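Local coordinates for protein heroin esterase (Rhodococcus sp., PDB 1LZL) that probably hydrolyses acetyl esters, heroin among them, as a bacterial esterase of the alpha/beta hydrolase fold, at residues 66-71 with 97-102; 31-36 with 90-95. One frame throughout, in Å; residues are numbered along the deposited sequence.

Contact 1: 66-71 with 97-102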
ATOM      1  N   LYS A  66       2.036 -15.929  -4.768  1.00 10.91           N
ATOM      2  CA  LYS A  66       1.070 -16.394  -3.767  1.00  9.99           C
ATOM      3  C   LYS A  66       0.223 -15.228  -3.220  1.00  8.73           C
ATOM      4  O   LYS A  66       0.657 -14.097  -3.161  1.00 10.80           O
ATOM      5  CB  LYS A  66       1.736 -17.064  -2.573  1.00 13.62           C
ATOM      6  CG  LYS A  66       2.670 -18.192  -3.023  1.00 16.52           C
ATOM      7  CD  LYS A  66       1.928 -19.309  -3.760  1.00 20.45           C
ATOM      8  CE  LYS A  66       2.842 -20.506  -4.024  1.00 26.76           C
ATOM      9  NZ  LYS A  66       2.203 -21.489  -4.954  1.00 32.48           N
ATOM     10  N   ILE A  67      -1.010 -15.566  -2.850  1.00 10.27           N
ATOM     11  CA  ILE A  67      -1.992 -14.655  -2.320  1.00 10.55           C
ATOM     12  C   ILE A  67      -2.527 -15.228  -1.004  1.00 11.04           C
ATOM     13  O   ILE A  67      -2.993 -16.375  -0.962  1.00 12.33           O
ATOM     14  CB  ILE A  67      -3.154 -14.458  -3.305  1.00  9.45           C
ATOM     15  CG1 ILE A  67      -2.640 -13.845  -4.615  1.00 13.03           C
ATOM     16  CG2 ILE A  67      -4.275 -13.639  -2.678  1.00 11.52           C
ATOM     17  CD1 ILE A  67      -3.726 -13.890  -5.697  1.00 15.22           C
ATOM     18  N   ARG A  68      -2.478 -14.445   0.052  1.00 10.64           N
ATOM     19  CA  ARG A  68      -3.137 -14.812   1.308  1.00 10.40           C
ATOM     20  C   ARG A  68      -4.571 -14.321   1.189  1.00 11.74           C
ATOM     21  O   ARG A  68      -4.854 -13.116   1.255  1.00 12.53           O
ATOM     22  CB  ARG A  68      -2.441 -14.186   2.506  1.00 11.02           C
ATOM     23  CG  ARG A  68      -0.990 -14.612   2.641  1.00 11.67           C
ATOM     24  CD  ARG A  68      -0.263 -13.993   3.790  1.00 12.43           C
ATOM     25  NE  ARG A  68      -0.626 -14.348   5.161  1.00 12.78           N
ATOM     26  CZ  ARG A  68      -0.302 -15.483   5.748  1.00 14.68           C
ATOM     27  NH1 ARG A  68       0.374 -16.417   5.086  1.00 15.48           N
ATOM     28  NH2 ARG A  68      -0.676 -15.636   7.001  1.00 15.04           N
ATOM     29  N   PHE A  69      -5.485 -15.261   1.010  1.00 12.13           N
ATOM     30  CA  PHE A  69      -6.874 -14.967   0.641  1.00 11.93           C
ATOM     31  C   PHE A  69      -7.754 -15.187   1.857  1.00 12.42           C
ATOM     32  O   PHE A  69      -7.967 -16.324   2.343  1.00 13.57           O
ATOM     33  CB  PHE A  69      -7.259 -15.863  -0.532  1.00 13.86           C
ATOM     34  CG  PHE A  69      -8.635 -15.578  -1.100  1.00 12.58           C
ATOM     35  CD1 PHE A  69      -8.922 -14.317  -1.591  1.00 12.84           C
ATOM     36  CD2 PHE A  69      -9.625 -16.558  -1.179  1.00 14.01           C
ATOM     37  CE1 PHE A  69     -10.157 -14.005  -2.164  1.00 15.34           C
ATOM     38  CE2 PHE A  69     -10.870 -16.272  -1.716  1.00 14.41           C
ATOM     39  CZ  PHE A  69     -11.137 -14.988  -2.184  1.00 16.03           C
ATOM     40  N   VAL A  70      -8.232 -14.092   2.400  1.00 13.91           N
ATOM     41  CA  VAL A  70      -8.994 -13.972   3.626  1.00 14.41           C
ATOM     42  C   VAL A  70     -10.466 -13.843   3.289  1.00 16.81           C
ATOM     43  O   VAL A  70     -10.874 -12.938   2.529  1.00 15.28           O
ATOM     44  CB  VAL A  70      -8.520 -12.795   4.492  1.00 15.18           C
ATOM     45  CG1 VAL A  70      -9.216 -12.811   5.867  1.00 15.57           C
ATOM     46  CG2 VAL A  70      -6.999 -12.822   4.671  1.00 16.41           C
ATOM     47  N   THR A  71     -11.268 -14.754   3.829  1.00 17.03           N
ATOM     48  CA  THR A  71     -12.712 -14.663   3.558  1.00 18.04           C
ATOM     49  C   THR A  71     -13.527 -14.661   4.846  1.00 16.77           C
ATOM     50  O   THR A  71     -13.172 -15.261   5.863  1.00 17.78           O
ATOM     51  CB  THR A  71     -13.172 -15.796   2.629  1.00 19.86           C
ATOM     52  OG1 THR A  71     -12.714 -17.038   3.196  1.00 20.30           O
ATOM     53  CG2 THR A  71     -12.507 -15.686   1.260  1.00 21.85           C
ATOM     54  N   SER A  97       2.606  -9.678   7.111  1.00 12.19           N
ATOM     55  CA  SER A  97       2.691  -8.498   7.974  1.00 13.84           C
ATOM     56  C   SER A  97       1.405  -7.677   7.872  1.00 13.70           C
ATOM     57  O   SER A  97       1.147  -6.927   8.828  1.00 15.26           O
ATOM     58  CB  SER A  97       3.931  -7.646   7.667  1.00 16.54           C
ATOM     59  OG  SER A  97       3.784  -6.985   6.415  1.00 15.82           O
ATOM     60  N   SER A  98       0.625  -7.820   6.796  1.00 11.78           N
ATOM     61  CA  SER A  98      -0.651  -7.113   6.692  1.00 10.98           C
ATOM     62  C   SER A  98      -1.843  -7.966   7.108  1.00 11.81           C
ATOM     63  O   SER A  98      -2.994  -7.506   6.955  1.00 11.61           O
ATOM     64  CB  SER A  98      -0.859  -6.611   5.265  1.00 13.86           C
ATOM     65  OG  SER A  98       0.010  -5.583   4.896  1.00 16.74           O
ATOM     66  N   ASP A  99      -1.610  -9.154   7.642  1.00 11.40           N
ATOM     67  CA  ASP A  99      -2.766  -9.932   8.100  1.00 12.41           C
ATOM     68  C   ASP A  99      -3.695  -9.182   9.054  1.00 11.38           C
ATOM     69  O   ASP A  99      -4.910  -9.316   8.868  1.00 12.70           O
ATOM     70  CB  ASP A  99      -2.284 -11.208   8.804  1.00 14.10           C
ATOM     71  CG  ASP A  99      -1.901 -12.361   7.922  1.00 15.76           C
ATOM     72  OD1 ASP A  99      -1.971 -12.288   6.665  1.00 14.65           O
ATOM     73  OD2 ASP A  99      -1.520 -13.433   8.463  1.00 18.36           O
ATOM     74  N   PRO A 100      -3.239  -8.370   9.995  1.00 13.32           N
ATOM     75  CA  PRO A 100      -4.198  -7.693  10.897  1.00 12.84           C
ATOM     76  C   PRO A 100      -5.255  -6.890  10.160  1.00 14.55           C
ATOM     77  O   PRO A 100      -6.457  -7.027  10.382  1.00 12.93           O
ATOM     78  CB  PRO A 100      -3.282  -6.809  11.754  1.00 13.12           C
ATOM     79  CG  PRO A 100      -1.995  -7.590  11.833  1.00 14.15           C
ATOM     80  CD  PRO A 100      -1.844  -8.069  10.400  1.00 13.08           C
ATOM     81  N   PHE A 101      -4.807  -6.077   9.207  1.00 12.03           N
ATOM     82  CA  PHE A 101      -5.732  -5.236   8.438  1.00 11.83           C
ATOM     83  C   PHE A 101      -6.630  -6.094   7.559  1.00 11.66           C
ATOM     84  O   PHE A 101      -7.832  -5.822   7.432  1.00 11.10           O
ATOM     85  CB  PHE A 101      -4.963  -4.200   7.588  1.00 13.48           C
ATOM     86  CG  PHE A 101      -5.885  -3.288   6.780  1.00 13.26           C
ATOM     87  CD1 PHE A 101      -6.824  -2.495   7.453  1.00 14.99           C
ATOM     88  CD2 PHE A 101      -5.819  -3.273   5.387  1.00 13.07           C
ATOM     89  CE1 PHE A 101      -7.679  -1.674   6.705  1.00 14.04           C
ATOM     90  CE2 PHE A 101      -6.629  -2.413   4.636  1.00 12.13           C
ATOM     91  CZ  PHE A 101      -7.564  -1.628   5.320  1.00 12.88           C
ATOM     92  N   CYS A 102      -6.061  -7.114   6.918  1.00 11.35           N
ATOM     93  CA  CYS A 102      -6.883  -7.922   5.993  1.00 12.64           C
ATOM     94  C   CYS A 102      -7.980  -8.678   6.756  1.00 12.29           C
ATOM     95  O   CYS A 102      -9.107  -8.802   6.290  1.00 13.59           O
ATOM     96  CB  CYS A 102      -5.966  -8.864   5.198  1.00 12.77           C
ATOM     97  SG  CYS A 102      -4.874  -7.914   4.093  1.00 13.72           S
TER

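Contact 2: 31-36 with 90-95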
ATOM      1  N   ALA A  31      15.382  -7.595   9.307  1.00 25.13           N
ATOM      2  CA  ALA A  31      15.219  -8.356  10.565  1.00 30.01           C
ATOM      3  C   ALA A  31      14.488  -7.527  11.590  1.00 32.58           C
ATOM      4  O   ALA A  31      13.511  -7.957  12.211  1.00 31.95           O
ATOM      5  CB  ALA A  31      16.591  -8.789  11.016  1.00 38.39           C
ATOM      6  N   THR A  32      14.917  -6.275  11.794  1.00 33.95           N
ATOM      7  CA  THR A  32      14.144  -5.499  12.792  1.00 33.62           C
ATOM      8  C   THR A  32      12.720  -5.274  12.283  1.00 31.92           C
ATOM      9  O   THR A  32      11.748  -5.246  13.058  1.00 30.91           O
ATOM     10  CB  THR A  32      14.860  -4.214  13.235  1.00 32.71           C
ATOM     11  OG1 THR A  32      14.129  -3.007  12.907  1.00 36.79           O
ATOM     12  CG2 THR A  32      16.216  -4.043  12.563  1.00 24.78           C
ATOM     13  N   TYR A  33      12.460  -5.149  10.965  1.00 36.51           N
ATOM     14  CA  TYR A  33      11.044  -4.957  10.598  1.00 33.91           C
ATOM     15  C   TYR A  33      10.217  -6.200  10.850  1.00 34.78           C
ATOM     16  O   TYR A  33       9.112  -6.224  11.382  1.00 37.40           O
ATOM     17  CB  TYR A  33      10.895  -4.579   9.123  1.00 32.25           C
ATOM     18  CG  TYR A  33       9.485  -4.212   8.689  1.00 33.82           C
ATOM     19  CD1 TYR A  33       8.891  -3.047   9.191  1.00 38.47           C
ATOM     20  CD2 TYR A  33       8.794  -5.021   7.795  1.00 33.63           C
ATOM     21  CE1 TYR A  33       7.607  -2.714   8.790  1.00 42.14           C
ATOM     22  CE2 TYR A  33       7.515  -4.689   7.395  1.00 38.74           C
ATOM     23  CZ  TYR A  33       6.943  -3.540   7.899  1.00 42.59           C
ATOM     24  OH  TYR A  33       5.669  -3.204   7.511  1.00 54.63           O
ATOM     25  N   ASP A  34      10.821  -7.310  10.415  1.00 33.96           N
ATOM     26  CA  ASP A  34      10.166  -8.603  10.502  1.00 33.18           C
ATOM     27  C   ASP A  34       9.880  -8.936  11.949  1.00 41.81           C
ATOM     28  O   ASP A  34       8.984  -9.718  12.276  1.00 45.62           O
ATOM     29  CB  ASP A  34      11.055  -9.642   9.820  1.00 32.10           C
ATOM     30  CG  ASP A  34      10.952  -9.643   8.292  1.00 34.25           C
ATOM     31  OD1 ASP A  34      10.359  -8.757   7.635  1.00 27.43           O
ATOM     32  OD2 ASP A  34      11.510 -10.606   7.686  1.00 40.08           O
ATOM     33  N   ALA A  35      10.649  -8.348  12.872  1.00 30.95           N
ATOM     34  CA  ALA A  35      10.384  -8.608  14.281  1.00 30.42           C
ATOM     35  C   ALA A  35       9.368  -7.616  14.842  1.00 29.26           C
ATOM     36  O   ALA A  35       8.631  -8.024  15.745  1.00 40.60           O
ATOM     37  CB  ALA A  35      11.695  -8.589  15.062  1.00 27.72           C
ATOM     38  N   LEU A  36       9.309  -6.388  14.361  1.00 32.85           N
ATOM     39  CA  LEU A  36       8.373  -5.332  14.721  1.00 36.46           C
ATOM     40  C   LEU A  36       6.970  -5.691  14.201  1.00 37.14           C
ATOM     41  O   LEU A  36       5.957  -5.114  14.632  1.00 44.29           O
ATOM     42  CB  LEU A  36       8.899  -3.987  14.206  1.00 42.54           C
ATOM     43  CG  LEU A  36       8.667  -2.726  15.030  1.00 52.44           C
ATOM     44  CD1 LEU A  36       8.755  -1.429  14.225  1.00 61.75           C
ATOM     45  CD2 LEU A  36       7.296  -2.770  15.688  1.00 60.05           C
ATOM     46  N   PHE A  90       9.517  -1.174  -0.933  1.00  9.59           N
ATOM     47  CA  PHE A  90       9.803  -2.044  -2.100  1.00  9.88           C
ATOM     48  C   PHE A  90      10.809  -3.129  -1.735  1.00  8.97           C
ATOM     49  O   PHE A  90      10.972  -4.078  -2.538  1.00 10.71           O
ATOM     50  CB  PHE A  90      10.299  -1.301  -3.349  1.00 10.79           C
ATOM     51  CG  PHE A  90       9.376  -0.198  -3.839  1.00  9.85           C
ATOM     52  CD1 PHE A  90       8.111  -0.473  -4.343  1.00 11.14           C
ATOM     53  CD2 PHE A  90       9.750   1.134  -3.797  1.00 10.60           C
ATOM     54  CE1 PHE A  90       7.275   0.554  -4.780  1.00 10.83           C
ATOM     55  CE2 PHE A  90       8.942   2.171  -4.247  1.00 10.25           C
ATOM     56  CZ  PHE A  90       7.674   1.883  -4.744  1.00 11.41           C
ATOM     57  N   ALA A  91      11.482  -3.052  -0.593  1.00 10.44           N
ATOM     58  CA  ALA A  91      12.602  -3.976  -0.319  1.00 10.32           C
ATOM     59  C   ALA A  91      12.450  -4.793   0.930  1.00 11.06           C
ATOM     60  O   ALA A  91      13.278  -5.717   1.157  1.00 12.34           O
ATOM     61  CB  ALA A  91      13.919  -3.167  -0.296  1.00 12.91           C
ATOM     62  N   ILE A  92      11.457  -4.464   1.774  1.00 11.04           N
ATOM     63  CA  ILE A  92      11.257  -5.253   2.999  1.00 11.79           C
ATOM     64  C   ILE A  92       9.780  -5.600   3.181  1.00 11.26           C
ATOM     65  O   ILE A  92       8.943  -5.015   2.442  1.00 12.34           O
ATOM     66  CB  ILE A  92      11.769  -4.530   4.285  1.00 13.10           C
ATOM     67  CG1 ILE A  92      10.903  -3.391   4.788  1.00 15.60           C
ATOM     68  CG2 ILE A  92      13.214  -4.095   4.051  1.00 17.25           C
ATOM     69  CD1 ILE A  92      11.560  -2.651   5.965  1.00 19.18           C
ATOM     70  N   GLY A  93       9.464  -6.508   4.088  1.00 14.03           N
ATOM     71  CA  GLY A  93       8.062  -6.824   4.395  1.00 13.79           C
ATOM     72  C   GLY A  93       7.606  -8.080   3.691  1.00 13.79           C
ATOM     73  O   GLY A  93       8.169  -8.550   2.689  1.00 14.54           O
ATOM     74  N   THR A  94       6.545  -8.649   4.218  1.00 14.87           N
ATOM     75  CA  THR A  94       5.875  -9.830   3.769  1.00 13.74           C
ATOM     76  C   THR A  94       4.374  -9.597   3.729  1.00 11.19           C
ATOM     77  O   THR A  94       3.823  -8.734   4.436  1.00 12.59           O
ATOM     78  CB  THR A  94       6.155 -11.034   4.699  1.00 16.67           C
ATOM     79  OG1 THR A  94       5.548 -10.781   5.980  1.00 19.89           O
ATOM     80  CG2 THR A  94       7.642 -11.178   4.936  1.00 15.91           C
ATOM     81  N   ALA A  95       3.696 -10.362   2.902  1.00 10.71           N
ATOM     82  CA  ALA A  95       2.242 -10.273   2.938  1.00 10.78           C
ATOM     83  C   ALA A  95       1.714 -10.552   4.331  1.00 12.44           C
ATOM     84  O   ALA A  95       0.771  -9.849   4.720  1.00 11.85           O
ATOM     85  CB  ALA A  95       1.592 -11.224   1.933  1.00 11.59           C
TER
HETATM   86  O   HOH W   1      11.247  -8.249   5.270  1.00 27.39           O
HETATM   87  O   HOH W   2       7.611  -8.656   7.495  1.00 36.96           O

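Contact 1: 66-71 with 97-102
Arg68 and Asp99 meet in a side-on salt bridge, each of two guanidinium nitrogens taking one carboxylate oxygen. Arg68 NE donates to Asp99 OD1 at 2.9 Å, almost straight at 173°, and Arg68 NH2 reaches Asp99 OD2 at 2.8 Å. Both oxygens use their syn lone pairs, and the two planes lie only 20° apart, so the pair is nearly coplanar and the double grip resists rotation of either group. Arginine suits the place because it offers two parallel N-H bonds; aspartate supplies the matching acceptors from a short arm. Arg68 gets there by a bend at chi3 (68°), which turns the guanidinium edge to the acid. A leucine here would probably leave the buried carboxylate of Asp99 without its cation and free to turn.

Further along the strand, Val70 makes a lighter, apolar contact: its CG2 lies 4.1 Å from Cys102 CB, one helical turn beyond Asp99. Val70 CG1, beside the carbonyl carbon, comes near Cys102 O. A branched valine and a small cysteine let strand and helix come close, the CA atoms of Val70 and Cys102 being 6.8 Å apart.

Leu51, Leu41, Leu44 and Phe46 give the Asp99 side a largely apolar setting, with Asn115 also touching, likely to strengthen the attraction. As in the alpha/beta hydrolase fold, the helix following strand 79-85 lies on the central sheet; here the buried salt bridge ties it to strand 65-72, which runs between 49-56 and 112-116, antiparallel to both. Cys102 also touches Val113 of strand 112-116, and helix 26-41 borders the helix start through Leu41 and Met40.

Contact 2: 31-36 with 90-95
Tyr33 of helix 26-41 packs against Ile92 and Gly93, and this is the close-fitting half of the contact. The tip of Ile92, CD1, lies 3.8 Å from Tyr33 CB and equally near CG, meeting the root of the aromatic side chain obliquely. One residue on, the ring presents its edge to the backbone: Tyr33 CE2 is 3.7 Å from Gly93 CA. Tyr33 has its ring carbon CG opposite the backbone N (chi1 -174°), which carries the ring out to the loop. Glycine fits here for two reasons. A beta carbon would come within 3.5 Å of Tyr33 CE2, and at phi 100° and psi 160° it would also press on the preceding carbonyl oxygen. Ile92, a buried branched apolar side chain, also touches Val21, Phe23 and Leu26. The loop directly follows a glycine-rich HGGG run, which in related esterases forms the oxyanion hole and probably does so here.

The other half is loose and wet. Exposed Asp34 keeps OD1 4.3 Å from Gly93 N, and water bridges the interval. One water donates to Asp34 OD1 at 2.6 Å and accepts from Gly93 N at 2.8 Å; a second donates to the same oxygen and has a weak link to Thr94 OG1. No direct hydrogen bond joins the segments: an apolar fit holds one flank and a hydrated carboxylate the other, where the buried amide of Gly93 is satisfied through solvent.

Contacts 1 and 2 lie with their centres 15 Å apart and join directly where Arg68 CD packs 3.8 Å from Ala95 CB. Their segments alternate along the chain: helix 26-41 comes first, then strand 65-72, then the loop of 90-95, which runs almost at once into 97-102. Thr94 O accepts a hydrogen bond from Ser97 OG, fastening that passage, while helix 26-41 borders both contacts. Contact 1 thus secures the start of helix 99-109 to the sheet, and contact 2 sets the preceding loop against helix 26-41. Tyr33 approaches, without touching, the probable Ser160-His290-Asp260 triad, placing contact 2 near the likely active site.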